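Local coordinates for erythrocyte membrane protein 1 (Plasmodium falciparum, PDB 2XU0) that probably binds host cell-surface receptors through adhesion domains such as this N-terminal NTS-DBL1 piece, whose NTS has a role in heparin-mediated inhibition of rosetting, at residues S399-K404 / E416-L421; K423-Y426 / D430-L433; I31-Q36 / L306-Q311. The protein carries 10 engineered substitutions. All blocks are in the same frame, centred on the assembly; numbering follows the deposited sequence. Where two conformers were deposited one is given.

Contact 1 of 3, residues S399-K404 / E416-L421; sequences SMEIQK and EFYENL. With PRO (proline), chain B.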
loop_
_atom_site.group_PDB
_atom_site.type_symbol
_atom_site.label_atom_id
_atom_site.label_comp_id
_atom_site.label_asym_id
_atom_site.label_seq_id
_atom_site.Cartn_x
_atom_site.Cartn_y
_atom_site.Cartn_z
ATOM N N SER A 399 16.997 0.204 5.908
ATOM C CA SER A 399 18.371 -0.102 6.293
ATOM C C SER A 399 18.393 -1.046 7.531
ATOM O O SER A 399 19.085 -2.056 7.520
ATOM C CB SER A 399 19.112 1.202 6.578
ATOM O OG SER A 399 20.435 0.942 7.011
ATOM N N MET A 400 17.584 -0.739 8.548
ATOM C CA MET A 400 17.439 -1.511 9.773
ATOM C C MET A 400 16.949 -2.943 9.508
ATOM O O MET A 400 17.491 -3.856 10.107
ATOM C CB MET A 400 16.500 -0.802 10.748
ATOM C CG MET A 400 17.117 0.456 11.353
ATOM S SD MET A 400 15.872 1.526 12.093
ATOM C CE MET A 400 15.519 0.616 13.606
ATOM N N GLU A 401 15.941 -3.135 8.597
ATOM C CA GLU A 401 15.432 -4.466 8.229
ATOM C C GLU A 401 16.517 -5.280 7.528
ATOM O O GLU A 401 16.690 -6.449 7.850
ATOM C CB GLU A 401 14.123 -4.384 7.392
ATOM C CG GLU A 401 12.947 -3.805 8.165
ATOM C CD GLU A 401 12.573 -4.587 9.416
ATOM O OE1 GLU A 401 11.804 -5.564 9.297
ATOM O OE2 GLU A 401 13.061 -4.238 10.512
ATOM N N ILE A 402 17.263 -4.651 6.605
ATOM C CA ILE A 402 18.388 -5.253 5.892
ATOM C C ILE A 402 19.505 -5.661 6.907
ATOM O O ILE A 402 20.024 -6.779 6.819
ATOM C CB ILE A 402 18.902 -4.285 4.779
ATOM C CG1 ILE A 402 17.972 -4.252 3.545
ATOM C CG2 ILE A 402 20.367 -4.572 4.373
ATOM C CD1 ILE A 402 17.826 -5.583 2.704
ATOM N N GLN A 403 19.845 -4.758 7.865
ATOM C CA GLN A 403 20.872 -4.978 8.914
ATOM C C GLN A 403 20.474 -6.090 9.874
ATOM O O GLN A 403 21.333 -6.869 10.308
ATOM C CB GLN A 403 21.183 -3.690 9.714
ATOM C CG GLN A 403 21.950 -2.607 8.938
ATOM C CD GLN A 403 23.176 -3.124 8.222
ATOM O OE1 GLN A 403 23.278 -3.037 6.996
ATOM N NE2 GLN A 403 24.111 -3.711 8.959
ATOM N N LYS A 404 19.173 -6.157 10.208
ATOM C CA LYS A 404 18.612 -7.197 11.056
ATOM C C LYS A 404 18.874 -8.554 10.365
ATOM O O LYS A 404 19.312 -9.483 11.031
ATOM C CB LYS A 404 17.111 -6.943 11.265
ATOM C CG LYS A 404 16.355 -8.079 11.936
ATOM C CD LYS A 404 14.855 -7.841 11.943
ATOM C CE LYS A 404 14.219 -8.053 10.589
ATOM N NZ LYS A 404 12.747 -8.033 10.698
ATOM N N GLU A 416 14.118 -15.488 4.806
ATOM C CA GLU A 416 14.314 -15.930 3.412
ATOM C C GLU A 416 14.053 -14.820 2.408
ATOM O O GLU A 416 14.758 -14.762 1.395
ATOM C CB GLU A 416 13.464 -17.155 3.056
ATOM C CG GLU A 416 13.962 -18.475 3.625
ATOM C CD GLU A 416 15.197 -19.074 2.973
ATOM O OE1 GLU A 416 15.914 -19.835 3.664
ATOM O OE2 GLU A 416 15.445 -18.798 1.776
ATOM N N PHE A 417 13.031 -13.948 2.664
ATOM C CA PHE A 417 12.723 -12.850 1.725
ATOM C C PHE A 417 13.888 -11.869 1.620
ATOM O O PHE A 417 14.319 -11.548 0.515
ATOM C CB PHE A 417 11.443 -12.105 2.124
ATOM C CG PHE A 417 10.882 -11.302 0.983
ATOM C CD1 PHE A 417 9.784 -11.764 0.262
ATOM C CD2 PHE A 417 11.397 -10.044 0.675
ATOM C CE1 PHE A 417 9.247 -11.003 -0.770
ATOM C CE2 PHE A 417 10.862 -9.287 -0.364
ATOM C CZ PHE A 417 9.806 -9.783 -1.093
ATOM N N TYR A 418 14.390 -11.400 2.766
ATOM C CA TYR A 418 15.524 -10.475 2.809
ATOM C C TYR A 418 16.794 -11.154 2.241
ATOM O O TYR A 418 17.581 -10.468 1.597
ATOM C CB TYR A 418 15.701 -9.826 4.195
ATOM C CG TYR A 418 14.677 -8.741 4.470
ATOM C CD1 TYR A 418 14.810 -7.469 3.918
ATOM C CD2 TYR A 418 13.589 -8.976 5.307
ATOM C CE1 TYR A 418 13.855 -6.472 4.154
ATOM C CE2 TYR A 418 12.647 -7.980 5.573
ATOM C CZ TYR A 418 12.779 -6.733 4.985
ATOM O OH TYR A 418 11.831 -5.761 5.220
ATOM N N GLU A 419 16.910 -12.515 2.352
ATOM C CA GLU A 419 18.018 -13.295 1.754
ATOM C C GLU A 419 17.951 -13.088 0.218
ATOM O O GLU A 419 18.957 -12.761 -0.398
ATOM C CB GLU A 419 17.877 -14.804 2.094
ATOM C CG GLU A 419 19.037 -15.392 2.884
ATOM C CD GLU A 419 18.665 -16.090 4.181
ATOM O OE1 GLU A 419 17.907 -17.088 4.133
ATOM O OE2 GLU A 419 19.175 -15.672 5.245
ATOM N N ASN A 420 16.743 -13.209 -0.374
ATOM C CA ASN A 420 16.511 -13.011 -1.805
ATOM C C ASN A 420 16.759 -11.593 -2.299
ATOM O O ASN A 420 17.231 -11.446 -3.415
ATOM C CB ASN A 420 15.129 -13.482 -2.213
ATOM C CG ASN A 420 15.102 -14.945 -2.531
ATOM O OD1 ASN A 420 15.381 -15.357 -3.664
ATOM N ND2 ASN A 420 14.815 -15.766 -1.524
ATOM N N LEU A 421 16.414 -10.555 -1.505
ATOM C CA LEU A 421 16.653 -9.145 -1.860
ATOM C C LEU A 421 18.146 -8.896 -1.978
ATOM O O LEU A 421 18.586 -8.168 -2.870
ATOM C CB LEU A 421 16.098 -8.184 -0.782
ATOM C CG LEU A 421 14.637 -7.828 -0.828
ATOM C CD1 LEU A 421 14.269 -7.036 0.393
ATOM C CD2 LEU A 421 14.292 -7.035 -2.100
HETATM N N PRO B . 18.674 3.411 14.270
HETATM C CA PRO B . 18.631 4.884 14.219
HETATM C C PRO B . 17.193 5.406 14.208
HETATM O O PRO B . 16.294 4.672 13.708
HETATM C CB PRO B . 19.370 5.222 12.904
HETATM C CG PRO B . 19.327 3.956 12.075
HETATM C CD PRO B . 19.315 2.825 13.070
HETATM O OXT PRO B . 16.975 6.561 14.649
HETATM O O HOH W 1 10.268 -6.328 7.230
#
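A single water joins two polar side chains that do not bond directly to each other: it donates to OE1 of Glu-401 at 2.7 Å and sits in the ring plane of Tyr-418, 2.6 Å from its OH. Lys-404 NZ holds the same carboxylate oxygen in a salt bridge one helical turn on (3.0 Å to Glu-401 OE1), arriving from above the carboxylate plane, so OE1 is gripped by both a charge and the water. The aliphatic part of Glu-401 also carries packing. Its CB lies 3.4 Å from Tyr-418 OH, and a bend at chi2 (-59°) brings the carboxylate back toward the water, its plane nearly perpendicular to the phenol ring. The backbone carbonyl carbon of Glu-401 lies over one face of that ring. Ile-402 works at the ring's edge, where CD1 comes within 3.8 Å of Tyr-418 CD1, near the ring plane, and touches Leu-421 CD1 more loosely. On the same turn Met-400 meets the bound proline, with Met-400 SD 3.6 Å from atom O of PRO; Asn-126 and Gly-127 hydrogen-bond to that ligand. The contact belongs to the C-terminal part of the Duffy-binding-like domain, a largely helical fold. The two segments cross at 104°, with axes 10.2 Å apart, where the chain turns through roughly a right angle between the long helix 371-407 and the short helix 415-423. Helix 311-338 lies against the latter, Phe-312 and Leu-313 packing on Tyr-418, while helix 22-39 of the N-terminal segment touches it through Phe-417 and Glu-416.

Contact 2 of 3, residues K423-Y426 / D430-L433; sequences KKSY and DKFL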
loop_
_atom_site.group_PDB
_atom_site.type_symbol
_atom_site.label_atom_id
_atom_site.label_comp_id
_atom_site.label_asym_id
_atom_site.label_seq_id
_atom_site.Cartn_x
_atom_site.Cartn_y
_atom_site.Cartn_z
ATOM N N LYS A 423 20.547 -11.278 -2.567
ATOM C CA LYS A 423 21.033 -12.034 -3.727
ATOM C C LYS A 423 20.941 -11.183 -4.986
ATOM O O LYS A 423 21.854 -11.211 -5.812
ATOM C CB LYS A 423 20.264 -13.358 -3.902
ATOM C CG LYS A 423 20.892 -14.515 -3.132
ATOM C CD LYS A 423 20.036 -15.774 -3.191
ATOM C CE LYS A 423 20.384 -16.743 -2.088
ATOM N NZ LYS A 423 19.300 -17.734 -1.878
ATOM N N LYS A 424 19.862 -10.380 -5.096
ATOM C CA LYS A 424 19.655 -9.413 -6.168
ATOM C C LYS A 424 20.378 -8.106 -5.736
ATOM O O LYS A 424 21.110 -8.131 -4.748
ATOM C CB LYS A 424 18.156 -9.260 -6.450
ATOM C CG LYS A 424 17.509 -10.610 -6.747
ATOM C CD LYS A 424 16.001 -10.551 -6.956
ATOM C CE LYS A 424 15.445 -11.883 -7.423
ATOM N NZ LYS A 424 15.543 -12.944 -6.378
ATOM N N SER A 425 20.266 -7.001 -6.460
ATOM C CA SER A 425 21.045 -5.817 -6.028
ATOM C C SER A 425 20.603 -5.063 -4.723
ATOM O O SER A 425 21.388 -4.290 -4.154
ATOM C CB SER A 425 21.211 -4.836 -7.189
ATOM O OG SER A 425 19.980 -4.479 -7.802
ATOM N N TYR A 426 19.408 -5.387 -4.210
ATOM C CA TYR A 426 18.657 -4.681 -3.173
ATOM C C TYR A 426 19.118 -4.580 -1.710
ATOM O O TYR A 426 18.428 -3.935 -0.928
ATOM C CB TYR A 426 17.158 -4.913 -3.357
ATOM C CG TYR A 426 16.816 -5.029 -4.829
ATOM C CD1 TYR A 426 17.012 -3.957 -5.698
ATOM C CD2 TYR A 426 16.421 -6.244 -5.379
ATOM C CE1 TYR A 426 16.814 -4.092 -7.071
ATOM C CE2 TYR A 426 16.172 -6.374 -6.746
ATOM C CZ TYR A 426 16.387 -5.300 -7.589
ATOM O OH TYR A 426 16.151 -5.415 -8.943
ATOM N N ASP A 430 19.858 2.437 -2.139
ATOM C CA ASP A 430 19.864 3.088 -3.444
ATOM C C ASP A 430 19.232 2.179 -4.507
ATOM O O ASP A 430 18.405 2.669 -5.268
ATOM C CB ASP A 430 21.292 3.488 -3.857
ATOM C CG ASP A 430 22.113 4.201 -2.785
ATOM O OD1 ASP A 430 22.293 3.620 -1.678
ATOM O OD2 ASP A 430 22.640 5.302 -3.073
ATOM N N LYS A 431 19.571 0.857 -4.535
ATOM C CA LYS A 431 18.971 -0.069 -5.509
ATOM C C LYS A 431 17.479 -0.296 -5.230
ATOM O O LYS A 431 16.701 -0.409 -6.164
ATOM C CB LYS A 431 19.739 -1.401 -5.610
ATOM C CG LYS A 431 21.233 -1.239 -5.883
ATOM C CD LYS A 431 21.567 -0.706 -7.282
ATOM C CE LYS A 431 22.968 -0.141 -7.340
ATOM N NZ LYS A 431 23.404 0.127 -8.737
ATOM N N PHE A 432 17.084 -0.346 -3.954
ATOM C CA PHE A 432 15.683 -0.497 -3.586
ATOM C C PHE A 432 14.890 0.777 -3.932
ATOM O O PHE A 432 13.734 0.668 -4.335
ATOM C CB PHE A 432 15.504 -0.937 -2.103
ATOM C CG PHE A 432 14.038 -1.131 -1.766
ATOM C CD1 PHE A 432 13.393 -2.323 -2.065
ATOM C CD2 PHE A 432 13.294 -0.098 -1.196
ATOM C CE1 PHE A 432 12.018 -2.471 -1.836
ATOM C CE2 PHE A 432 11.931 -0.249 -0.956
ATOM C CZ PHE A 432 11.299 -1.438 -1.276
ATOM N N LEU A 433 15.509 1.977 -3.791
ATOM C CA LEU A 433 14.865 3.238 -4.123
ATOM C C LEU A 433 14.573 3.374 -5.626
ATOM O O LEU A 433 13.543 3.951 -5.979
ATOM C CB LEU A 433 15.590 4.488 -3.554
ATOM C CG LEU A 433 15.585 4.651 -2.019
ATOM C CD1 LEU A 433 16.400 5.879 -1.583
ATOM C CD2 LEU A 433 14.181 4.791 -1.469
#
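Lys-431 lays the start of its side chain over Ser-425, with CG 3.5 Å from the backbone O and 3.8 Å from CB of that serine. The chain bends at chi2 (-69°), taking CD past Ser-425 OG at 4.1 Å before the ammonium group departs from the loop. The serine hydroxyl lies alongside the same methylenes, OG being 3.8 Å from Lys-431 CB, so this half of the contact is aliphatic carbon against a polar residue at the protein surface. These residues form the short turn between two consecutive helices of the C-terminal part of the Duffy-binding-like domain: Lys-424 is the first residue to leave helical geometry after helix 415-423, and helix 429-437 follows within a few residues. On the inner half, the Tyr-426 ring turns its edge to the second helix. Its CD1 is 3.6 Å from Lys-431 O, and the carbonyl carbon of Lys-431 lies in the ring plane. Tyr-426 CB and Phe-432 CB are 4.5 Å apart, a slacker apolar contact. Phe-432 holds its CG trans to the main-chain N (chi1 -178°), which turns its ring from the loop to stack on Tyr-398 of helix 371-407; the OH of that tyrosine hydrogen-bonds to Tyr-426 O.

Contact 3 of 3, residues I31-Q36 / L306-Q311; sequences IKIYNQ and LDYVPQ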
loop_
_atom_site.group_PDB
_atom_site.type_symbol
_atom_site.label_atom_id
_atom_site.label_comp_id
_atom_site.label_asym_id
_atom_site.label_seq_id
_atom_site.Cartn_x
_atom_site.Cartn_y
_atom_site.Cartn_z
ATOM N N ILE A 31 6.485 -15.166 -4.820
ATOM C CA ILE A 31 6.199 -16.440 -5.510
ATOM C C ILE A 31 7.160 -17.499 -4.987
ATOM O O ILE A 31 6.729 -18.612 -4.705
ATOM C CB ILE A 31 6.412 -16.329 -7.063
ATOM C CG1 ILE A 31 5.334 -15.505 -7.711
ATOM C CG2 ILE A 31 6.458 -17.739 -7.720
ATOM C CD1 ILE A 31 5.515 -15.366 -9.142
ATOM N N LYS A 32 8.471 -17.166 -4.919
ATOM C CA LYS A 32 9.485 -18.109 -4.451
ATOM C C LYS A 32 9.214 -18.510 -3.002
ATOM O O LYS A 32 9.232 -19.702 -2.707
ATOM C CB LYS A 32 10.895 -17.538 -4.603
ATOM C CG LYS A 32 11.321 -17.279 -6.028
ATOM C CD LYS A 32 12.849 -17.276 -6.126
ATOM C CE LYS A 32 13.343 -17.089 -7.541
ATOM N NZ LYS A 32 13.264 -15.667 -7.980
ATOM N N ILE A 33 8.885 -17.531 -2.123
ATOM C CA ILE A 33 8.558 -17.802 -0.720
ATOM C C ILE A 33 7.328 -18.735 -0.595
ATOM O O ILE A 33 7.361 -19.712 0.158
ATOM C CB ILE A 33 8.388 -16.485 0.092
ATOM C CG1 ILE A 33 9.620 -15.564 -0.004
ATOM C CG2 ILE A 33 7.963 -16.747 1.547
ATOM C CD1 ILE A 33 11.057 -16.210 0.334
ATOM N N TYR A 34 6.267 -18.432 -1.350
ATOM C CA TYR A 34 5.041 -19.221 -1.355
ATOM C C TYR A 34 5.361 -20.656 -1.802
ATOM O O TYR A 34 4.895 -21.602 -1.171
ATOM C CB TYR A 34 3.966 -18.561 -2.248
ATOM C CG TYR A 34 2.734 -19.416 -2.460
ATOM C CD1 TYR A 34 2.561 -20.147 -3.636
ATOM C CD2 TYR A 34 1.784 -19.569 -1.452
ATOM C CE1 TYR A 34 1.443 -20.964 -3.823
ATOM C CE2 TYR A 34 0.674 -20.399 -1.619
ATOM C CZ TYR A 34 0.510 -21.096 -2.808
ATOM O OH TYR A 34 -0.586 -21.902 -2.987
ATOM N N ASN A 35 6.147 -20.798 -2.880
ATOM C CA ASN A 35 6.580 -22.097 -3.427
ATOM C C ASN A 35 7.348 -22.936 -2.409
ATOM O O ASN A 35 7.058 -24.120 -2.277
ATOM C CB ASN A 35 7.408 -21.908 -4.689
ATOM C CG ASN A 35 6.590 -21.592 -5.902
ATOM O OD1 ASN A 35 5.386 -21.819 -5.944
ATOM N ND2 ASN A 35 7.233 -21.049 -6.928
ATOM N N GLN A 36 8.278 -22.321 -1.653
ATOM C CA GLN A 36 9.028 -23.030 -0.604
ATOM C C GLN A 36 8.080 -23.549 0.463
ATOM O O GLN A 36 8.236 -24.674 0.931
ATOM C CB GLN A 36 10.072 -22.115 0.071
ATOM C CG GLN A 36 11.358 -21.912 -0.726
ATOM C CD GLN A 36 12.113 -20.664 -0.297
ATOM O OE1 GLN A 36 12.534 -19.859 -1.128
ATOM N NE2 GLN A 36 12.301 -20.457 1.006
ATOM N N LEU A 306 1.455 -11.094 -2.638
ATOM C CA LEU A 306 1.810 -10.004 -1.722
ATOM C C LEU A 306 1.705 -10.458 -0.281
ATOM O O LEU A 306 2.480 -9.998 0.554
ATOM C CB LEU A 306 0.986 -8.739 -1.963
ATOM C CG LEU A 306 1.330 -7.874 -3.191
ATOM C CD1 LEU A 306 0.451 -6.623 -3.215
ATOM C CD2 LEU A 306 2.787 -7.438 -3.204
ATOM N N ASP A 307 0.816 -11.437 0.003
ATOM C CA ASP A 307 0.693 -11.996 1.351
ATOM C C ASP A 307 1.972 -12.779 1.783
ATOM O O ASP A 307 2.049 -13.280 2.905
ATOM C CB ASP A 307 -0.599 -12.823 1.488
ATOM C CG ASP A 307 -0.824 -13.925 0.455
ATOM O OD1 ASP A 307 -0.448 -13.726 -0.731
ATOM O OD2 ASP A 307 -1.472 -14.941 0.804
ATOM N N TYR A 308 2.978 -12.859 0.893
ATOM C CA TYR A 308 4.273 -13.488 1.210
ATOM C C TYR A 308 5.400 -12.459 1.139
ATOM O O TYR A 308 6.580 -12.813 1.127
ATOM C CB TYR A 308 4.527 -14.754 0.359
ATOM C CG TYR A 308 3.536 -15.829 0.732
ATOM C CD1 TYR A 308 3.755 -16.645 1.838
ATOM C CD2 TYR A 308 2.286 -15.890 0.120
ATOM C CE1 TYR A 308 2.786 -17.541 2.279
ATOM C CE2 TYR A 308 1.291 -16.744 0.586
ATOM C CZ TYR A 308 1.552 -17.581 1.656
ATOM O OH TYR A 308 0.619 -18.489 2.078
ATOM N N VAL A 309 5.021 -11.182 1.108
ATOM C CA VAL A 309 5.978 -10.062 1.070
ATOM C C VAL A 309 5.996 -9.409 2.456
ATOM O O VAL A 309 4.913 -9.062 2.942
ATOM C CB VAL A 309 5.659 -9.009 -0.055
ATOM C CG1 VAL A 309 6.624 -7.809 0.002
ATOM C CG2 VAL A 309 5.680 -9.654 -1.438
ATOM N N PRO A 310 7.179 -9.194 3.109
ATOM C CA PRO A 310 7.169 -8.489 4.398
ATOM C C PRO A 310 6.325 -7.222 4.347
ATOM O O PRO A 310 6.417 -6.427 3.406
ATOM C CB PRO A 310 8.660 -8.181 4.660
ATOM C CG PRO A 310 9.393 -9.254 3.918
ATOM C CD PRO A 310 8.558 -9.533 2.692
ATOM N N GLN A 311 5.513 -7.039 5.376
ATOM C CA GLN A 311 4.567 -5.925 5.513
ATOM C C GLN A 311 5.184 -4.532 5.351
ATOM O O GLN A 311 4.607 -3.692 4.656
ATOM C CB GLN A 311 3.768 -6.059 6.818
ATOM C CG GLN A 311 2.677 -4.994 6.987
ATOM C CD GLN A 311 1.786 -5.270 8.131
ATOM O OE1 GLN A 311 2.207 -5.259 9.296
ATOM N NE2 GLN A 311 0.495 -5.418 7.831
#
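Tyr-308 starts at CB, which meets the branch methyl CG2 of Ile-33 at 4.1 Å. From there its ring runs past Tyr-34: CG and CD2 lie beneath the CB of that tyrosine, CE2 comes within 3.5 Å of Tyr-34 CD2, and CZ lies in the plane of the Tyr-34 ring, 3.7 Å from the same CD2. At the tip, OH passes CD2 and CE2 of Tyr-34 at packing distance and hydrogen-bonds to Thr-258 OG1 of helix 249-268, which gives the hydroxyl of this buried side chain a polar partner. The rings form an offset edge-to-face pair, with the edge of Tyr-34 turned to the face of Tyr-308, centroids 5.3 Å apart and planes at 61°. A CH-pi contact reinforces it: Tyr-34 CB stands 4.2 Å from the centroid of the Tyr-308 ring, 19° off the ring normal. Through this aromatic pair, helix 22-39 of the N-terminal segment docks onto the Duffy-binding domain, at the loop that leads into helix 311-338; Pro-310 occupies the N-cap position of that helix. Tyr-34 sends its ring out with CG trans to N (chi1 172°), which brings CD2 over Tyr-308. Arg-204 adds a cation-pi contact to Tyr-308, and Asp-307, just before that tyrosine at the end of a short 3-10 turn, forms a salt bridge with Arg-261, whose side chain also touches both tyrosines. Ile-33, one residue before Tyr-34, points its CB toward the loop, while the far part of its side chain turns to Glu-416 and Phe-417 of helix 415-423.

How the contacts relate
Helix 415-423 ties the set together: it supplies one side of contact 1, its C-terminal end leads into contact 2, and Phe-417 reaches contact 3 by packing on Pro-310. Contact 1 is the most buried, yet its polar link is a water bridge, with a salt bridge inside one helix holding the carboxylate. Contact 2 is partly buried and local, joining neighbours in sequence by lysine methylenes and the edge of a tyrosine. Contact 3, likewise partly buried, spans 270 residues and relies on aromatic packing to join the N-terminal segment to the Duffy-binding domain. Contacts 1 and 2 touch through Leu-421 and Tyr-426; between contacts 2 and 3, the ammonium groups of Lys-424 and Lys-32 lie close.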